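Local coordinates for actin-related protein 8 (Homo sapiens, PDB 4FO0) that binds ATP with low basal ATPase activity and serves as a proposed core component of the INO80 chromatin remodelling complex, contributing to nucleosome binding, at residues W181-I185 with Q186-E190; D207-K211 with Q212-E216; K476-L480 with D481-L485. All coordinates share one frame; numbering follows the deposited sequence.

Contact 1: W181-I185 with Q186-E190; sequences WSHAI and QKYLE
His183 and Lys187, one helical turn apart, lie side by side and point the same way. In both, CG stands anti to the backbone N (chi1 175° and 180°), which starts the two chains off together; bends at chi2 and chi4 then bring the lysine's end toward the imidazole and the Tyr188 hydroxyl. Lys187 CB sits 4.2 Å above one face of the imidazole, toward its rim, while Lys187 NZ ends 3.8 Å from His183 NE2. The ammonium also gives a weak hydrogen bond of 3.0 Å, Lys187 NZ to Tyr188 OH. Lys187 CG also lies over the rim of the phenol ring, and the ring's own edge meets Ala184, with Tyr188 CD1 3.8 Å from Ala184 CA.

These residues finish helix 170-187. Ala184 O accepts Tyr188 N at 2.9 Å and, more weakly, Leu189 N at 3.4 Å, as the turn gives way before Glu190 takes a positive phi. On the buried side, Ile185 CG1 and Leu189 CD1 come within 4.2 Å of each other; Ile185 and Ala184 touch Ile29, and Leu189 touches Ile18, so the helix end is seated on strands 26-31 and 17-21.

The chemistry is thus two-sided: aliphatic contact holds the helix end to the sheet, while a lysine lies along two aromatic rings on the outer side, where its charge would probably disfavour protonation of His183.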
ATOM      1  N   TRP A 181      12.957  11.947   1.240  1.00 27.50           N
ATOM      2  CA  TRP A 181      12.243  12.870   0.372  1.00 30.35           C
ATOM      3  C   TRP A 181      13.173  13.829  -0.347  1.00 42.92           C
ATOM      4  O   TRP A 181      12.981  14.109  -1.521  1.00 40.14           O
ATOM      5  CB  TRP A 181      11.162  13.645   1.131  1.00 31.51           C
ATOM      6  CG  TRP A 181      10.071  12.761   1.598  1.00 31.21           C
ATOM      7  CD1 TRP A 181      10.039  11.398   1.511  1.00 34.97           C
ATOM      8  CD2 TRP A 181       8.852  13.152   2.242  1.00 32.61           C
ATOM      9  NE1 TRP A 181       8.880  10.918   2.058  1.00 33.95           N
ATOM     10  CE2 TRP A 181       8.134  11.971   2.519  1.00 35.25           C
ATOM     11  CE3 TRP A 181       8.303  14.380   2.618  1.00 33.91           C
ATOM     12  CZ2 TRP A 181       6.888  11.984   3.150  1.00 33.02           C
ATOM     13  CZ3 TRP A 181       7.067  14.395   3.235  1.00 31.61           C
ATOM     14  CH2 TRP A 181       6.372  13.204   3.500  1.00 30.77           C
ATOM     15  N   SER A 182      14.183  14.330   0.350  1.00 45.70           N
ATOM     16  CA  SER A 182      15.114  15.253  -0.278  1.00 36.29           C
ATOM     17  C   SER A 182      15.906  14.571  -1.388  1.00 45.05           C
ATOM     18  O   SER A 182      16.045  15.113  -2.484  1.00 52.20           O
ATOM     19  CB  SER A 182      16.034  15.846   0.766  1.00 31.51           C
ATOM     20  OG  SER A 182      15.242  16.379   1.811  1.00 48.27           O
ATOM     21  N   HIS A 183      16.412  13.378  -1.107  1.00 41.96           N
ATOM     22  CA  HIS A 183      17.113  12.589  -2.116  1.00 37.03           C
ATOM     23  C   HIS A 183      16.278  12.414  -3.390  1.00 40.26           C
ATOM     24  O   HIS A 183      16.799  12.503  -4.498  1.00 43.82           O
ATOM     25  CB  HIS A 183      17.513  11.224  -1.539  1.00 34.35           C
ATOM     26  CG  HIS A 183      18.127  10.297  -2.539  1.00 42.72           C
ATOM     27  ND1 HIS A 183      19.450  10.381  -2.916  1.00 48.01           N
ATOM     28  CD2 HIS A 183      17.595   9.271  -3.248  1.00 48.48           C
ATOM     29  CE1 HIS A 183      19.708   9.441  -3.812  1.00 48.81           C
ATOM     30  NE2 HIS A 183      18.600   8.753  -4.030  1.00 53.29           N
ATOM     31  N   ALA A 184      14.981  12.169  -3.238  1.00 36.53           N
ATOM     32  CA  ALA A 184      14.138  11.887  -4.399  1.00 41.88           C
ATOM     33  C   ALA A 184      13.952  13.132  -5.252  1.00 47.08           C
ATOM     34  O   ALA A 184      13.957  13.074  -6.480  1.00 46.80           O
ATOM     35  CB  ALA A 184      12.812  11.357  -3.965  1.00 30.67           C
ATOM     36  N   ILE A 185      13.786  14.262  -4.587  1.00 38.00           N
ATOM     37  CA  ILE A 185      13.686  15.536  -5.272  1.00 41.92           C
ATOM     38  C   ILE A 185      14.945  15.916  -6.068  1.00 42.56           C
ATOM     39  O   ILE A 185      14.825  16.349  -7.205  1.00 47.07           O
ATOM     40  CB  ILE A 185      13.283  16.642  -4.298  1.00 38.27           C
ATOM     41  CG1 ILE A 185      11.843  16.409  -3.852  1.00 31.10           C
ATOM     42  CG2 ILE A 185      13.389  17.998  -4.951  1.00 44.28           C
ATOM     43  CD1 ILE A 185      11.557  16.970  -2.504  1.00 33.67           C
ATOM     44  N   GLN A 186      16.140  15.739  -5.500  1.00 46.86           N
ATOM     45  CA  GLN A 186      17.360  16.079  -6.238  1.00 49.07           C
ATOM     46  C   GLN A 186      17.608  15.094  -7.369  1.00 52.46           C
ATOM     47  O   GLN A 186      18.028  15.482  -8.456  1.00 59.64           O
ATOM     48  CB  GLN A 186      18.621  16.061  -5.372  1.00 42.48           C
ATOM     49  CG  GLN A 186      18.487  16.378  -3.909  1.00 78.45           C
ATOM     50  CD  GLN A 186      19.744  15.950  -3.144  1.00104.30           C
ATOM     51  OE1 GLN A 186      19.759  15.900  -1.907  1.00 87.45           O
ATOM     52  NE2 GLN A 186      20.805  15.628  -3.889  1.00 94.16           N
ATOM     53  N   LYS A 187      17.366  13.817  -7.097  1.00 38.29           N
ATOM     54  CA  LYS A 187      17.765  12.748  -8.008  1.00 35.97           C
ATOM     55  C   LYS A 187      16.773  12.438  -9.123  1.00 45.86           C
ATOM     56  O   LYS A 187      17.174  12.160 -10.250  1.00 60.01           O
ATOM     57  CB  LYS A 187      18.064  11.473  -7.226  1.00 54.99           C
ATOM     58  CG  LYS A 187      18.487  10.301  -8.093  1.00 64.96           C
ATOM     59  CD  LYS A 187      19.934   9.911  -7.807  1.00 82.04           C
ATOM     60  CE  LYS A 187      20.205   8.471  -8.206  1.00 71.29           C
ATOM     61  NZ  LYS A 187      19.191   7.563  -7.595  1.00 75.93           N
ATOM     62  N   TYR A 188      15.482  12.476  -8.825  1.00 48.05           N
ATOM     63  CA  TYR A 188      14.497  12.064  -9.820  1.00 47.52           C
ATOM     64  C   TYR A 188      13.764  13.247 -10.423  1.00 49.76           C
ATOM     65  O   TYR A 188      13.441  13.248 -11.607  1.00 57.97           O
ATOM     66  CB  TYR A 188      13.535  11.023  -9.239  1.00 43.26           C
ATOM     67  CG  TYR A 188      14.274   9.799  -8.759  1.00 52.21           C
ATOM     68  CD1 TYR A 188      14.801   9.745  -7.479  1.00 60.54           C
ATOM     69  CD2 TYR A 188      14.486   8.715  -9.601  1.00 61.37           C
ATOM     70  CE1 TYR A 188      15.500   8.642  -7.041  1.00 64.56           C
ATOM     71  CE2 TYR A 188      15.187   7.605  -9.171  1.00 67.87           C
ATOM     72  CZ  TYR A 188      15.692   7.575  -7.889  1.00 68.35           C
ATOM     73  OH  TYR A 188      16.394   6.477  -7.447  1.00 63.59           O
ATOM     74  N   LEU A 189      13.520  14.265  -9.615  1.00 44.75           N
ATOM     75  CA  LEU A 189      12.863  15.449 -10.121  1.00 47.43           C
ATOM     76  C   LEU A 189      13.953  16.386 -10.597  1.00 59.90           C
ATOM     77  O   LEU A 189      13.688  17.392 -11.250  1.00 59.06           O
ATOM     78  CB  LEU A 189      12.037  16.110  -9.019  1.00 47.89           C
ATOM     79  CG  LEU A 189      11.078  15.211  -8.226  1.00 53.84           C
ATOM     80  CD1 LEU A 189       9.991  16.060  -7.586  1.00 44.11           C
ATOM     81  CD2 LEU A 189      10.460  14.100  -9.076  1.00 41.21           C
ATOM     82  N   GLU A 190      15.189  16.044 -10.254  1.00 58.98           N
ATOM     83  CA  GLU A 190      16.329  16.875 -10.597  1.00 51.91           C
ATOM     84  C   GLU A 190      16.105  18.329 -10.204  1.00 44.77           C
ATOM     85  O   GLU A 190      16.276  19.241 -11.005  1.00 55.49           O
ATOM     86  CB  GLU A 190      16.634  16.750 -12.083  1.00 54.14           C
ATOM     87  CG  GLU A 190      17.015  15.334 -12.480  1.00 62.87           C
ATOM     88  CD  GLU A 190      17.386  15.212 -13.944  1.00 79.36           C
ATOM     89  OE1 GLU A 190      17.266  16.221 -14.669  1.00 98.30           O
ATOM     90  OE2 GLU A 190      17.792  14.109 -14.372  1.00 94.38           O
TER

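Contact 2: D207-K211 with Q212-E216; sequences DIYNK and QHVKE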
ATOM      1  N   ASP A 207      -6.438   9.020   5.562  1.00 48.56           N
ATOM      2  CA  ASP A 207      -7.805   9.396   5.873  1.00 44.54           C
ATOM      3  C   ASP A 207      -8.009   9.605   7.382  1.00 45.42           C
ATOM      4  O   ASP A 207      -8.518  10.641   7.810  1.00 46.89           O
ATOM      5  CB  ASP A 207      -8.725   8.300   5.346  1.00 61.18           C
ATOM      6  CG  ASP A 207     -10.140   8.762   5.196  1.00 59.35           C
ATOM      7  OD1 ASP A 207     -10.333   9.935   4.811  1.00 70.97           O
ATOM      8  OD2 ASP A 207     -11.053   7.952   5.470  1.00 64.77           O
ATOM      9  N   ILE A 208      -7.628   8.600   8.172  1.00 46.89           N
ATOM     10  CA  ILE A 208      -7.471   8.729   9.623  1.00 31.01           C
ATOM     11  C   ILE A 208      -5.998   9.056   9.885  1.00 37.62           C
ATOM     12  O   ILE A 208      -5.119   8.217   9.676  1.00 51.40           O
ATOM     13  CB  ILE A 208      -7.872   7.422  10.352  1.00 39.53           C
ATOM     14  CG1 ILE A 208      -9.353   7.119  10.145  1.00 45.99           C
ATOM     15  CG2 ILE A 208      -7.602   7.501  11.832  1.00 26.38           C
ATOM     16  CD1 ILE A 208      -9.748   5.717  10.548  1.00 42.07           C
ATOM     17  N   TYR A 209      -5.726  10.284  10.314  1.00 37.26           N
ATOM     18  CA  TYR A 209      -4.348  10.772  10.432  1.00 40.17           C
ATOM     19  C   TYR A 209      -4.002  11.067  11.878  1.00 39.19           C
ATOM     20  O   TYR A 209      -4.869  11.176  12.724  1.00 43.80           O
ATOM     21  CB  TYR A 209      -4.144  12.054   9.597  1.00 45.04           C
ATOM     22  CG  TYR A 209      -5.206  13.086   9.876  1.00 41.88           C
ATOM     23  CD1 TYR A 209      -6.361  13.148   9.105  1.00 41.88           C
ATOM     24  CD2 TYR A 209      -5.087  13.956  10.948  1.00 47.56           C
ATOM     25  CE1 TYR A 209      -7.357  14.072   9.382  1.00 51.67           C
ATOM     26  CE2 TYR A 209      -6.082  14.884  11.232  1.00 58.98           C
ATOM     27  CZ  TYR A 209      -7.209  14.934  10.446  1.00 42.83           C
ATOM     28  OH  TYR A 209      -8.187  15.848  10.729  1.00 58.53           O
ATOM     29  N   ASN A 210      -2.719  11.208  12.154  1.00 40.87           N
ATOM     30  CA  ASN A 210      -2.287  11.564  13.480  1.00 38.49           C
ATOM     31  C   ASN A 210      -1.890  13.042  13.497  1.00 38.86           C
ATOM     32  O   ASN A 210      -0.921  13.434  12.842  1.00 40.89           O
ATOM     33  CB  ASN A 210      -1.123  10.663  13.866  1.00 28.37           C
ATOM     34  CG  ASN A 210      -0.512  11.032  15.196  1.00 45.58           C
ATOM     35  OD1 ASN A 210      -0.329  12.214  15.511  1.00 49.41           O
ATOM     36  ND2 ASN A 210      -0.178  10.015  15.990  1.00 35.92           N
ATOM     37  N   LYS A 211      -2.641  13.860  14.231  1.00 36.54           N
ATOM     38  CA  LYS A 211      -2.425  15.312  14.215  1.00 36.34           C
ATOM     39  C   LYS A 211      -0.985  15.693  14.525  1.00 42.09           C
ATOM     40  O   LYS A 211      -0.367  16.477  13.804  1.00 42.55           O
ATOM     41  CB  LYS A 211      -3.361  16.025  15.189  1.00 39.46           C
ATOM     42  CG  LYS A 211      -4.824  16.010  14.784  1.00 41.94           C
ATOM     43  CD  LYS A 211      -5.673  16.657  15.875  1.00 55.00           C
ATOM     44  CE  LYS A 211      -7.164  16.509  15.597  1.00 94.68           C
ATOM     45  NZ  LYS A 211      -7.598  15.079  15.517  1.00 88.97           N
ATOM     46  N   GLN A 212      -0.442  15.134  15.599  1.00 40.20           N
ATOM     47  CA  GLN A 212       0.918  15.462  15.976  1.00 39.59           C
ATOM     48  C   GLN A 212       1.914  15.216  14.847  1.00 41.58           C
ATOM     49  O   GLN A 212       2.790  16.041  14.581  1.00 44.12           O
ATOM     50  CB  GLN A 212       1.338  14.666  17.203  1.00 35.45           C
ATOM     51  CG  GLN A 212       2.469  15.353  17.958  1.00 66.72           C
ATOM     52  CD  GLN A 212       3.553  14.392  18.407  1.00 77.68           C
ATOM     53  OE1 GLN A 212       3.295  13.212  18.672  1.00 55.88           O
ATOM     54  NE2 GLN A 212       4.782  14.896  18.491  1.00 84.32           N
ATOM     55  N   HIS A 213       1.775  14.064  14.200  1.00 41.36           N
ATOM     56  CA  HIS A 213       2.702  13.635  13.161  1.00 36.31           C
ATOM     57  C   HIS A 213       2.593  14.442  11.898  1.00 40.45           C
ATOM     58  O   HIS A 213       3.607  14.748  11.267  1.00 40.30           O
ATOM     59  CB  HIS A 213       2.469  12.173  12.827  1.00 35.13           C
ATOM     60  CG  HIS A 213       2.864  11.255  13.929  1.00 41.10           C
ATOM     61  ND1 HIS A 213       2.528   9.920  13.946  1.00 37.83           N
ATOM     62  CD2 HIS A 213       3.567  11.486  15.061  1.00 37.28           C
ATOM     63  CE1 HIS A 213       3.009   9.367  15.044  1.00 31.23           C
ATOM     64  NE2 HIS A 213       3.650  10.296  15.734  1.00 40.21           N
ATOM     65  N   VAL A 214       1.358  14.735  11.504  1.00 37.07           N
ATOM     66  CA  VAL A 214       1.106  15.622  10.381  1.00 34.30           C
ATOM     67  C   VAL A 214       1.737  16.986  10.671  1.00 43.56           C
ATOM     68  O   VAL A 214       2.486  17.524   9.846  1.00 37.98           O
ATOM     69  CB  VAL A 214      -0.386  15.763  10.157  1.00 40.29           C
ATOM     70  CG1 VAL A 214      -0.682  16.754   9.036  1.00 39.46           C
ATOM     71  CG2 VAL A 214      -0.954  14.410   9.848  1.00 38.58           C
ATOM     72  N   LYS A 215       1.456  17.522  11.857  1.00 39.34           N
ATOM     73  CA  LYS A 215       2.072  18.766  12.307  1.00 41.37           C
ATOM     74  C   LYS A 215       3.576  18.740  12.039  1.00 43.10           C
ATOM     75  O   LYS A 215       4.120  19.625  11.382  1.00 43.51           O
ATOM     76  CB  LYS A 215       1.801  18.971  13.794  1.00 41.83           C
ATOM     77  CG  LYS A 215       2.329  20.270  14.370  1.00 58.12           C
ATOM     78  CD  LYS A 215       2.332  20.254  15.903  1.00 52.42           C
ATOM     79  CE  LYS A 215       3.542  19.505  16.459  1.00 61.38           C
ATOM     80  NZ  LYS A 215       3.459  19.274  17.932  1.00 77.60           N
ATOM     81  N   GLU A 216       4.236  17.702  12.537  1.00 39.37           N
ATOM     82  CA  GLU A 216       5.674  17.534  12.376  1.00 36.56           C
ATOM     83  C   GLU A 216       6.134  17.519  10.924  1.00 38.50           C
ATOM     84  O   GLU A 216       7.209  18.024  10.601  1.00 47.70           O
ATOM     85  CB  GLU A 216       6.117  16.227  13.032  1.00 46.75           C
ATOM     86  CG  GLU A 216       6.035  16.223  14.544  1.00 57.08           C
ATOM     87  CD  GLU A 216       7.114  17.071  15.179  1.00 71.94           C
ATOM     88  OE1 GLU A 216       8.013  17.536  14.440  1.00 75.31           O
ATOM     89  OE2 GLU A 216       7.061  17.271  16.412  1.00 87.27           O
TER
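Gln212, where the loop from strand 200-205 enters helix 211-225, brings its CB to 3.4 Å from Asn210 OD1, the oxygen that caps this helix. His213 comes next and is gripped twice by the same asparagine. Its backbone gives the capping bond, His213 N to Asn210 OD1 at 3.1 Å, the donor standing well above the amide's carbonyl plane. Its ring stacks on the Asn210 amide with the planes 12° apart, and ND2 lies 3.3 Å above one face, offset toward the rim. Asn210 CG anti to its N (chi1 175°) and His213 CG beside its N (chi1 -69°) bring the two flat groups together. Val214 N then makes a nearly straight bond of 2.9 Å to Asn210 O, and Val214 CG2 packs 4.0 Å from Tyr209 CB; the Tyr209 hydroxyl bonds to Trp593 O. Lys215 N closes the next turn on Lys211 O at 2.9 Å.

Putting an alanine at Asn210 removes the amide, which would probably leave His213 N without its capping acceptor and the imidazole freer to turn. One N-cap residue thus answers an N-H that the helix itself cannot and helps to hold the plane of the His213 ring.

Contact 3: K476-L480 with D481-L485; sequences KALGL and DKAIL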
ATOM      1  N   LYS A 476     -10.396  -7.668  16.656  1.00 65.84           N
ATOM      2  CA  LYS A 476     -10.793  -8.601  15.603  1.00 67.26           C
ATOM      3  C   LYS A 476     -10.646  -7.969  14.221  1.00 63.41           C
ATOM      4  O   LYS A 476     -11.010  -6.807  13.993  1.00 54.96           O
ATOM      5  CB  LYS A 476     -12.216  -9.119  15.820  1.00 54.11           C
ATOM      6  CG  LYS A 476     -12.910  -9.583  14.552  1.00 79.91           C
ATOM      7  CD  LYS A 476     -13.348 -11.041  14.632  1.00 94.80           C
ATOM      8  CE  LYS A 476     -14.114 -11.450  13.372  1.00109.81           C
ATOM      9  NZ  LYS A 476     -14.535 -12.884  13.384  1.00 87.74           N
ATOM     10  N   ALA A 477     -10.087  -8.739  13.300  1.00 51.08           N
ATOM     11  CA  ALA A 477      -9.849  -8.222  11.969  1.00 57.34           C
ATOM     12  C   ALA A 477     -11.110  -8.408  11.143  1.00 52.37           C
ATOM     13  O   ALA A 477     -11.778  -9.442  11.207  1.00 61.65           O
ATOM     14  CB  ALA A 477      -8.642  -8.897  11.316  1.00 33.15           C
ATOM     15  N   LEU A 478     -11.404  -7.381  10.364  1.00 39.71           N
ATOM     16  CA  LEU A 478     -12.645  -7.246   9.639  1.00 43.02           C
ATOM     17  C   LEU A 478     -12.371  -7.401   8.153  1.00 38.25           C
ATOM     18  O   LEU A 478     -11.522  -6.707   7.597  1.00 44.88           O
ATOM     19  CB  LEU A 478     -13.218  -5.856   9.927  1.00 38.01           C
ATOM     20  CG  LEU A 478     -14.624  -5.565   9.457  1.00 47.58           C
ATOM     21  CD1 LEU A 478     -15.555  -6.479  10.204  1.00 33.36           C
ATOM     22  CD2 LEU A 478     -14.949  -4.118   9.713  1.00 46.17           C
ATOM     23  N   GLY A 479     -13.083  -8.312   7.505  1.00 32.63           N
ATOM     24  CA  GLY A 479     -12.889  -8.533   6.085  1.00 32.45           C
ATOM     25  C   GLY A 479     -13.214  -7.304   5.251  1.00 40.98           C
ATOM     26  O   GLY A 479     -14.018  -6.451   5.625  1.00 41.44           O
ATOM     27  N   LEU A 480     -12.581  -7.217   4.096  1.00 47.34           N
ATOM     28  CA  LEU A 480     -12.698  -6.036   3.265  1.00 43.71           C
ATOM     29  C   LEU A 480     -14.164  -5.686   2.916  1.00 43.61           C
ATOM     30  O   LEU A 480     -14.581  -4.539   3.050  1.00 41.20           O
ATOM     31  CB  LEU A 480     -11.830  -6.223   2.027  1.00 36.09           C
ATOM     32  CG  LEU A 480     -11.781  -5.078   1.029  1.00 52.36           C
ATOM     33  CD1 LEU A 480     -11.439  -3.799   1.739  1.00 48.28           C
ATOM     34  CD2 LEU A 480     -10.749  -5.398  -0.034  1.00 43.28           C
ATOM     35  N   ASP A 481     -14.947  -6.679   2.503  1.00 40.47           N
ATOM     36  CA  ASP A 481     -16.348  -6.461   2.139  1.00 42.01           C
ATOM     37  C   ASP A 481     -17.248  -6.032   3.313  1.00 48.86           C
ATOM     38  O   ASP A 481     -18.072  -5.131   3.171  1.00 44.16           O
ATOM     39  CB  ASP A 481     -16.925  -7.697   1.432  1.00 38.60           C
ATOM     40  CG  ASP A 481     -16.751  -8.992   2.241  1.00 57.82           C
ATOM     41  OD1 ASP A 481     -15.971  -9.021   3.223  1.00 57.56           O
ATOM     42  OD2 ASP A 481     -17.393  -9.997   1.872  1.00 60.68           O
ATOM     43  N   LYS A 482     -17.092  -6.685   4.462  1.00 42.68           N
ATOM     44  CA  LYS A 482     -17.780  -6.287   5.682  1.00 39.84           C
ATOM     45  C   LYS A 482     -17.464  -4.838   6.068  1.00 48.06           C
ATOM     46  O   LYS A 482     -18.351  -4.095   6.497  1.00 48.00           O
ATOM     47  CB  LYS A 482     -17.390  -7.218   6.831  1.00 35.69           C
ATOM     48  CG  LYS A 482     -17.802  -8.647   6.616  1.00 35.30           C
ATOM     49  CD  LYS A 482     -17.422  -9.549   7.787  1.00 65.61           C
ATOM     50  CE  LYS A 482     -17.649 -11.028   7.448  1.00 67.93           C
ATOM     51  NZ  LYS A 482     -16.796 -11.492   6.289  1.00 92.96           N
ATOM     52  N   ALA A 483     -16.199  -4.451   5.926  1.00 37.45           N
ATOM     53  CA  ALA A 483     -15.769  -3.092   6.222  1.00 36.31           C
ATOM     54  C   ALA A 483     -16.426  -2.089   5.284  1.00 42.31           C
ATOM     55  O   ALA A 483     -16.902  -1.037   5.711  1.00 43.29           O
ATOM     56  CB  ALA A 483     -14.283  -2.987   6.100  1.00 33.05           C
ATOM     57  N   ILE A 484     -16.442  -2.404   3.998  1.00 36.22           N
ATOM     58  CA  ILE A 484     -17.096  -1.527   3.046  1.00 35.86           C
ATOM     59  C   ILE A 484     -18.548  -1.323   3.433  1.00 44.62           C
ATOM     60  O   ILE A 484     -19.022  -0.197   3.495  1.00 41.79           O
ATOM     61  CB  ILE A 484     -17.026  -2.087   1.633  1.00 46.11           C
ATOM     62  CG1 ILE A 484     -15.584  -2.006   1.134  1.00 29.66           C
ATOM     63  CG2 ILE A 484     -18.010  -1.333   0.699  1.00 27.04           C
ATOM     64  CD1 ILE A 484     -15.344  -2.776  -0.126  1.00 35.37           C
ATOM     65  N   LEU A 485     -19.245  -2.425   3.691  1.00 47.82           N
ATOM     66  CA  LEU A 485     -20.648  -2.385   4.072  1.00 45.67           C
ATOM     67  C   LEU A 485     -20.834  -1.584   5.358  1.00 47.34           C
ATOM     68  O   LEU A 485     -21.597  -0.623   5.411  1.00 53.01           O
ATOM     69  CB  LEU A 485     -21.181  -3.805   4.245  1.00 33.15           C
ATOM     70  CG  LEU A 485     -21.332  -4.565   2.926  1.00 46.38           C
ATOM     71  CD1 LEU A 485     -21.897  -5.952   3.150  1.00 41.92           C
ATOM     72  CD2 LEU A 485     -22.185  -3.789   1.946  1.00 36.85           C
TER
HETATM   73  O   HOH W   1     -14.298 -10.947   8.445  1.00 43.51           O
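This is a local contact at the start of a helix: Gly479 is the N-cap of helix 480-489, which packs against the sheet containing strands 247-253 and 258-264 in the second half of the actin fold. From the first turn, Leu480 and Ile484 reach Val251, and Ala483 and Ile484 reach Val260. Leu480 also approaches Val253, an ATP-binding residue, to about 4 Å between side chains, although the bound ATP is about 12 Å from the Leu480 side chain.

Two backbone bonds set the turn: Ala483 N to Gly479 O at 3.0 Å, and Ile484 N to Leu480 O. Leu478, just before the cap, reaches forward along the first turn. Its CG is anti to the backbone N (chi1 -170°), which turns the two methyls to the adjoining residues Lys482 and Ala483: Leu478 CD2 rests 3.8 Å from Ala483 CB, and Leu478 CD1 lies 3.9 Å from Lys482 CB.

The glycine cap has no side chain to offer the turn's N-H groups, and Asp481 supplies a carboxylate close by. With CG placed between its own N and carbonyl carbon (chi1 54°), Asp481 OD1 comes back to accept Lys482 N at 2.9 Å, though the bent angle makes this bond weak. OD2 forms a salt bridge with Arg523, so the buried carboxylate is held through both oxygens, and its charge would probably suit the positive end of the helix. A water accepts from Gly479 N at 3.1 Å and, weakly, from Lys482 NZ, bridging the cap to the lysine.

Along the chain the three contacts follow in series; none nests in or crosses another, and each spans a single helix end. Contact 1 finishes helix 170-187; strand 200-205 follows, and contact 2 starts helix 211-225. These two helices are neighbours: Gln212 and His213 touch Leu170, and Trp181 touches Met220 and Met225, so they run alongside in the same direction, although the centres of contacts 1 and 2 are about 24 Å apart. Much later, after the unmodelled residues 380-470, contact 3 starts helix 480-489 against the other large sheet. Contacts 1 and 3 lie on opposite sides of the chain's centre, their centres about 38 Å apart.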